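Local atomic coordinates of Vv2_1132 (Vibrio vulnificus CMCP6, PDB entry 5Y9S), a protein that belongs to the LysR-type transcriptional regulators, forms a tetramer and probably binds DNA through its helix-turn-helix domain to control transcription. Residues I200-S206 / L226-T232; V239-I243 / E259-L265. One frame throughout, in Å; residues are numbered along the deposited sequence.

Both interactions lie in the LysR substrate-binding domain. Interaction 1 pairs two parallel strands; interaction 2 packs the helix that follows the second of them against the segment 259-265. Strand 225-232 leads into helix 235-243. The two contacts follow in series along the chain. Their centres are about 17 Å apart, yet they touch. Leu-203 CD1 lies 3.7 Å from Ala-242 N, and Phe-230 CE2 lies 3.7 Å from Met-241 CG. Met-241 and Ala-242 rest on the sheet of interaction 1; Ala-242, with Val-239 and Ile-243, also meets residues 259-265. The second subunit touches both contacts: it extends the sheet beside Phe-230 to Thr-232 and packs on Lys-240 and Met-241.

Interaction 1 (I200-S206 / L226-T232); sequences IPYLSYS and LKPVFET
Strands 200-205 and 226-232 pair in parallel and twist strongly, their short axes approaching to 4.3 Å at 53°. Backbone bonds run from Lys-227 N to Ile-200 O (2.9 Å) through to Ser-206 N and Thr-232 O. A beta bulge shifts the register by one: Tyr-202 pairs with Pro-228, but Leu-203 with Phe-230. Val-229 N still bonds to Tyr-202 O (3.0 Å). Next, Ser-204 N meets Phe-230 O almost straight (2.9 Å, 177° at the hydrogen).

The Tyr-202 ring is sandwiched. Leu-226 CD1 sits over the centre of one face, and Ser-204 CB lies nearer the rim of the other. With CG anti to the backbone N (chi1 171°), the ring reaches helix 210-220, where its OH bonds to Glu-216. Strands 199-205 and 225-232 and this helix form a right-handed beta-alpha-beta unit of the periplasmic-binding-protein-like domain. On the Leu-226 side, Ile-200 lies alongside, CD1 to CD2 4.0 Å.

On the sheet face bearing Leu-203, its CD2 touches both Val-229 CG2 (3.9 Å) and Phe-230 CB, which approach it from the same side. Pro-201 CB packs on Val-229 CG1 at 3.7 Å. Near the strand ends, Glu-231 OE2 lies 3.4 Å from Ser-206 OG, a weak contact. Its OE1 makes a salt bridge to Lys-96 of the second subunit, whose strand continues the sheet beside Phe-230 to Thr-232.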
loop_
_atom_site.group_PDB
_atom_site.type_symbol
_atom_site.label_atom_id
_atom_site.label_comp_id
_atom_site.label_asym_id
_atom_site.label_seq_id
_atom_site.Cartn_x
_atom_site.Cartn_y
_atom_site.Cartn_z
ATOM N N ILE D 200 48.200 2.524 -15.377
ATOM C CA ILE D 200 47.765 3.892 -15.103
ATOM C C ILE D 200 46.453 3.833 -14.340
ATOM O O ILE D 200 45.516 3.170 -14.800
ATOM C CB ILE D 200 47.582 4.700 -16.397
ATOM C CG1 ILE D 200 48.618 4.274 -17.438
ATOM C CG2 ILE D 200 47.651 6.171 -16.089
ATOM C CD1 ILE D 200 48.412 4.904 -18.797
ATOM N N PRO D 201 46.336 4.512 -13.204
ATOM C CA PRO D 201 45.040 4.582 -12.530
ATOM C C PRO D 201 44.036 5.301 -13.417
ATOM O O PRO D 201 44.343 6.326 -14.033
ATOM C CB PRO D 201 45.338 5.372 -11.250
ATOM C CG PRO D 201 46.840 5.431 -11.148
ATOM C CD PRO D 201 47.348 5.348 -12.544
ATOM N N TYR D 202 42.831 4.746 -13.486
ATOM C CA TYR D 202 41.829 5.162 -14.455
ATOM C C TYR D 202 40.586 5.610 -13.706
ATOM O O TYR D 202 40.035 4.841 -12.910
ATOM C CB TYR D 202 41.517 4.012 -15.416
ATOM C CG TYR D 202 40.342 4.255 -16.336
ATOM C CD1 TYR D 202 40.144 5.489 -16.952
ATOM C CD2 TYR D 202 39.439 3.241 -16.605
ATOM C CE1 TYR D 202 39.065 5.708 -17.802
ATOM C CE2 TYR D 202 38.364 3.445 -17.462
ATOM C CZ TYR D 202 38.182 4.678 -18.049
ATOM O OH TYR D 202 37.105 4.869 -18.885
ATOM N N LEU D 203 40.156 6.856 -13.950
ATOM C CA LEU D 203 38.946 7.423 -13.347
ATOM C C LEU D 203 37.834 7.369 -14.393
ATOM O O LEU D 203 37.855 8.132 -15.362
ATOM C CB LEU D 203 39.182 8.858 -12.876
ATOM C CG LEU D 203 40.516 9.191 -12.202
ATOM C CD1 LEU D 203 40.868 10.679 -12.387
ATOM C CD2 LEU D 203 40.463 8.842 -10.729
ATOM N N SER D 204 36.863 6.484 -14.190
ATOM C CA SER D 204 35.979 6.027 -15.254
ATOM C C SER D 204 34.522 6.393 -14.983
ATOM O O SER D 204 34.133 6.765 -13.869
ATOM C CB SER D 204 36.080 4.512 -15.416
ATOM O OG SER D 204 35.476 3.878 -14.304
ATOM N N TYR D 205 33.701 6.248 -16.022
ATOM C CA TYR D 205 32.268 6.475 -15.903
ATOM C C TYR D 205 31.551 5.175 -15.570
ATOM O O TYR D 205 31.994 4.086 -15.938
ATOM C CB TYR D 205 31.700 7.038 -17.192
ATOM C CG TYR D 205 32.127 8.450 -17.527
ATOM C CD1 TYR D 205 31.397 9.531 -17.076
ATOM C CD2 TYR D 205 33.221 8.692 -18.361
ATOM C CE1 TYR D 205 31.749 10.829 -17.402
ATOM C CE2 TYR D 205 33.586 9.973 -18.691
ATOM C CZ TYR D 205 32.846 11.040 -18.212
ATOM O OH TYR D 205 33.205 12.323 -18.535
ATOM N N SER D 206 30.447 5.297 -14.847
ATOM C CA SER D 206 29.576 4.152 -14.606
ATOM C C SER D 206 29.068 3.583 -15.924
ATOM O O SER D 206 28.883 4.303 -16.911
ATOM C CB SER D 206 28.402 4.569 -13.729
ATOM O OG SER D 206 28.893 5.294 -12.611
ATOM N N LEU D 226 44.874 0.367 -18.169
ATOM C CA LEU D 226 44.122 1.254 -17.294
ATOM C C LEU D 226 43.507 0.450 -16.155
ATOM O O LEU D 226 42.653 -0.411 -16.388
ATOM C CB LEU D 226 43.037 1.993 -18.077
ATOM C CG LEU D 226 43.510 2.689 -19.351
ATOM C CD1 LEU D 226 42.343 3.329 -20.073
ATOM C CD2 LEU D 226 44.581 3.724 -19.025
ATOM N N LYS D 227 43.929 0.746 -14.924
ATOM C CA LYS D 227 43.367 0.092 -13.755
ATOM C C LYS D 227 42.291 0.978 -13.139
ATOM O O LYS D 227 42.620 2.018 -12.551
ATOM C CB LYS D 227 44.463 -0.211 -12.734
ATOM C CG LYS D 227 43.956 -0.533 -11.338
ATOM C CD LYS D 227 45.098 -0.469 -10.336
ATOM C CE LYS D 227 44.705 0.245 -9.047
ATOM N NZ LYS D 227 45.774 1.207 -8.598
ATOM N N PRO D 228 41.004 0.611 -13.241
ATOM C CA PRO D 228 39.938 1.413 -12.623
ATOM C C PRO D 228 40.077 1.595 -11.124
ATOM O O PRO D 228 39.898 0.647 -10.359
ATOM C CB PRO D 228 38.668 0.616 -12.950
ATOM C CG PRO D 228 39.130 -0.728 -13.246
ATOM C CD PRO D 228 40.452 -0.556 -13.940
ATOM N N VAL D 229 40.356 2.820 -10.690
ATOM C CA VAL D 229 40.430 3.143 -9.269
ATOM C C VAL D 229 39.221 3.911 -8.772
ATOM O O VAL D 229 39.102 4.117 -7.553
ATOM C CB VAL D 229 41.711 3.941 -8.936
ATOM C CG1 VAL D 229 42.942 3.247 -9.490
ATOM C CG2 VAL D 229 41.606 5.343 -9.491
ATOM N N PHE D 230 38.330 4.359 -9.656
ATOM C CA PHE D 230 37.249 5.232 -9.210
ATOM C C PHE D 230 36.213 5.344 -10.328
ATOM O O PHE D 230 36.574 5.373 -11.510
ATOM C CB PHE D 230 37.823 6.605 -8.804
ATOM C CG PHE D 230 36.797 7.674 -8.613
ATOM C CD1 PHE D 230 36.279 7.941 -7.354
ATOM C CD2 PHE D 230 36.389 8.460 -9.684
ATOM C CE1 PHE D 230 35.324 8.962 -7.174
ATOM C CE2 PHE D 230 35.435 9.458 -9.516
ATOM C CZ PHE D 230 34.911 9.717 -8.247
ATOM N N GLU D 231 34.935 5.402 -9.943
ATOM C CA GLU D 231 33.792 5.252 -10.836
ATOM C C GLU D 231 32.748 6.310 -10.495
ATOM O O GLU D 231 32.490 6.550 -9.314
ATOM C CB GLU D 231 33.195 3.839 -10.659
ATOM C CG GLU D 231 32.342 3.278 -11.787
ATOM C CD GLU D 231 31.364 2.246 -11.275
ATOM O OE1 GLU D 231 31.798 1.340 -10.539
ATOM O OE2 GLU D 231 30.164 2.357 -11.576
ATOM N N THR D 232 32.110 6.919 -11.501
ATOM C CA THR D 232 31.065 7.896 -11.190
ATOM C C THR D 232 30.201 8.161 -12.419
ATOM O O THR D 232 30.588 7.872 -13.551
ATOM C CB THR D 232 31.645 9.225 -10.697
ATOM O OG1 THR D 232 30.580 10.094 -10.307
ATOM C CG2 THR D 232 32.402 9.905 -11.813
#

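Interaction 2 (V239-I243 / E259-L265); sequences VKMAI and ELAQHRL
The last turn of helix 235-243 faces the end of helix 257-261 and the turn after it, with CA atoms closest at Ile-243 and Leu-265, 6.1 Å apart. No hydrogen bond crosses between the segments; side chains make the contact.

Ile-243 is central. Its CD1 touches Glu-259 CG at 3.7 Å and lies over one face of the Arg-264 guanidinium, nearest NH1 (3.7 Å) and offset toward the rim. This is a methyl group against a flat cation, so the contact is by van der Waals packing. The fully extended outer torsion of Ile-243 (chi2 -180°) extends CD1 to where it meets both charged side chains. Nearer the backbone, CG1 meets Leu-265 CG at 3.9 Å, the two side chains crossing at about a right angle.

A Schellman motif ends helix 257-261. His-263 takes a positive phi of 61°, and Arg-264 N bonds back to Glu-259 O (3.1 Å). His-263 N makes a weak bond to Leu-260 O. Through this turn the chain reverses, and Arg-264 and Leu-265 return beside Glu-259 to face helix 235-243. The contact joins this helix, which follows strand 225-232, to the turn that leads into strand 266-267 of the substrate-binding domain.

Leu-265 spreads its two methyls over the helix. CD2 packs on Ala-242 CB at 3.8 Å, and CD1 reaches Val-239 CG1 at 4.2 Å. The same Val-239 methyl approaches Glu-259 OE2 at 3.5 Å, without a polar bond. Val-239 also packs on Val-255 and Ile-256.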
loop_
_atom_site.group_PDB
_atom_site.type_symbol
_atom_site.label_atom_id
_atom_site.label_comp_id
_atom_site.label_asym_id
_atom_site.label_seq_id
_atom_site.Cartn_x
_atom_site.Cartn_y
_atom_site.Cartn_z
ATOM N N VAL D 239 36.739 15.229 -12.770
ATOM C CA VAL D 239 37.632 16.377 -12.886
ATOM C C VAL D 239 38.294 16.685 -11.542
ATOM O O VAL D 239 39.513 16.861 -11.470
ATOM C CB VAL D 239 36.869 17.588 -13.453
ATOM C CG1 VAL D 239 37.655 18.890 -13.201
ATOM C CG2 VAL D 239 36.627 17.371 -14.947
ATOM N N LYS D 240 37.512 16.720 -10.451
ATOM C CA LYS D 240 38.117 16.932 -9.137
ATOM C C LYS D 240 39.179 15.883 -8.857
ATOM O O LYS D 240 40.309 16.214 -8.489
ATOM C CB LYS D 240 37.060 16.905 -8.026
ATOM C CG LYS D 240 36.202 18.133 -7.951
ATOM C CD LYS D 240 37.025 19.404 -7.869
ATOM C CE LYS D 240 36.094 20.625 -7.853
ATOM N NZ LYS D 240 36.244 21.436 -6.595
ATOM N N MET D 241 38.826 14.606 -9.040
ATOM C CA MET D 241 39.768 13.513 -8.825
ATOM C C MET D 241 41.014 13.689 -9.674
ATOM O O MET D 241 42.135 13.440 -9.210
ATOM C CB MET D 241 39.092 12.183 -9.167
ATOM C CG MET D 241 38.122 11.646 -8.107
ATOM S SD MET D 241 38.751 11.816 -6.418
ATOM C CE MET D 241 39.448 10.204 -6.220
ATOM N N ALA D 242 40.841 14.072 -10.940
ATOM C CA ALA D 242 42.007 14.169 -11.808
ATOM C C ALA D 242 42.923 15.303 -11.361
ATOM O O ALA D 242 44.156 15.167 -11.393
ATOM C CB ALA D 242 41.567 14.346 -13.256
ATOM N N ILE D 243 42.338 16.420 -10.919
ATOM C CA ILE D 243 43.160 17.548 -10.474
ATOM C C ILE D 243 44.075 17.107 -9.346
ATOM O O ILE D 243 45.251 17.486 -9.293
ATOM C CB ILE D 243 42.275 18.727 -10.032
ATOM C CG1 ILE D 243 41.560 19.373 -11.214
ATOM C CG2 ILE D 243 43.092 19.764 -9.259
ATOM C CD1 ILE D 243 40.690 20.549 -10.775
ATOM N N GLU D 259 39.870 24.612 -16.045
ATOM C CA GLU D 259 41.028 23.875 -15.536
ATOM C C GLU D 259 42.199 23.932 -16.515
ATOM O O GLU D 259 43.354 24.085 -16.099
ATOM C CB GLU D 259 40.657 22.424 -15.234
ATOM C CG GLU D 259 39.776 22.223 -13.992
ATOM C CD GLU D 259 38.304 22.576 -14.244
ATOM O OE1 GLU D 259 37.985 23.014 -15.376
ATOM O OE2 GLU D 259 37.471 22.427 -13.312
ATOM N N LEU D 260 41.930 23.813 -17.820
ATOM C CA LEU D 260 43.016 23.885 -18.797
ATOM C C LEU D 260 43.623 25.279 -18.839
ATOM O O LEU D 260 44.833 25.426 -19.038
ATOM C CB LEU D 260 42.515 23.481 -20.190
ATOM C CG LEU D 260 42.273 21.992 -20.473
ATOM C CD1 LEU D 260 41.660 21.759 -21.839
ATOM C CD2 LEU D 260 43.586 21.248 -20.361
ATOM N N ALA D 261 42.802 26.309 -18.651
ATOM C CA ALA D 261 43.327 27.665 -18.626
ATOM C C ALA D 261 44.130 27.925 -17.357
ATOM O O ALA D 261 45.135 28.647 -17.392
ATOM C CB ALA D 261 42.179 28.661 -18.758
ATOM N N GLN D 262 43.726 27.335 -16.236
ATOM C CA GLN D 262 44.482 27.514 -15.008
ATOM C C GLN D 262 45.687 26.578 -14.906
ATOM O O GLN D 262 46.405 26.628 -13.901
ATOM C CB GLN D 262 43.558 27.325 -13.796
ATOM C CG GLN D 262 42.674 28.530 -13.470
ATOM C CD GLN D 262 43.420 29.657 -12.731
ATOM O OE1 GLN D 262 44.624 29.879 -12.932
ATOM N NE2 GLN D 262 42.695 30.374 -11.876
ATOM N N HIS D 263 45.924 25.726 -15.905
ATOM C CA HIS D 263 47.050 24.789 -15.901
ATOM C C HIS D 263 46.981 23.810 -14.739
ATOM O O HIS D 263 48.009 23.312 -14.273
ATOM C CB HIS D 263 48.390 25.518 -15.878
ATOM C CG HIS D 263 48.506 26.591 -16.907
ATOM N ND1 HIS D 263 48.507 27.929 -16.583
ATOM C CD2 HIS D 263 48.631 26.529 -18.252
ATOM C CE1 HIS D 263 48.630 28.649 -17.683
ATOM N NE2 HIS D 263 48.704 27.823 -18.711
ATOM N N ARG D 264 45.777 23.527 -14.261
ATOM C CA ARG D 264 45.601 22.503 -13.248
ATOM C C ARG D 264 45.329 21.132 -13.855
ATOM O O ARG D 264 45.303 20.135 -13.126
ATOM C CB ARG D 264 44.474 22.910 -12.286
ATOM C CG ARG D 264 44.890 24.025 -11.322
ATOM C CD ARG D 264 43.837 24.278 -10.276
ATOM N NE ARG D 264 42.584 24.689 -10.895
ATOM C CZ ARG D 264 41.385 24.466 -10.364
ATOM N NH1 ARG D 264 41.288 23.837 -9.195
ATOM N NH2 ARG D 264 40.285 24.865 -10.999
ATOM N N LEU D 265 45.151 21.058 -15.171
ATOM C CA LEU D 265 45.017 19.796 -15.879
ATOM C C LEU D 265 45.673 19.964 -17.230
ATOM O O LEU D 265 45.666 21.054 -17.802
ATOM C CB LEU D 265 43.553 19.381 -16.081
ATOM C CG LEU D 265 42.797 18.839 -14.883
ATOM C CD1 LEU D 265 41.321 18.800 -15.192
ATOM C CD2 LEU D 265 43.333 17.441 -14.510
#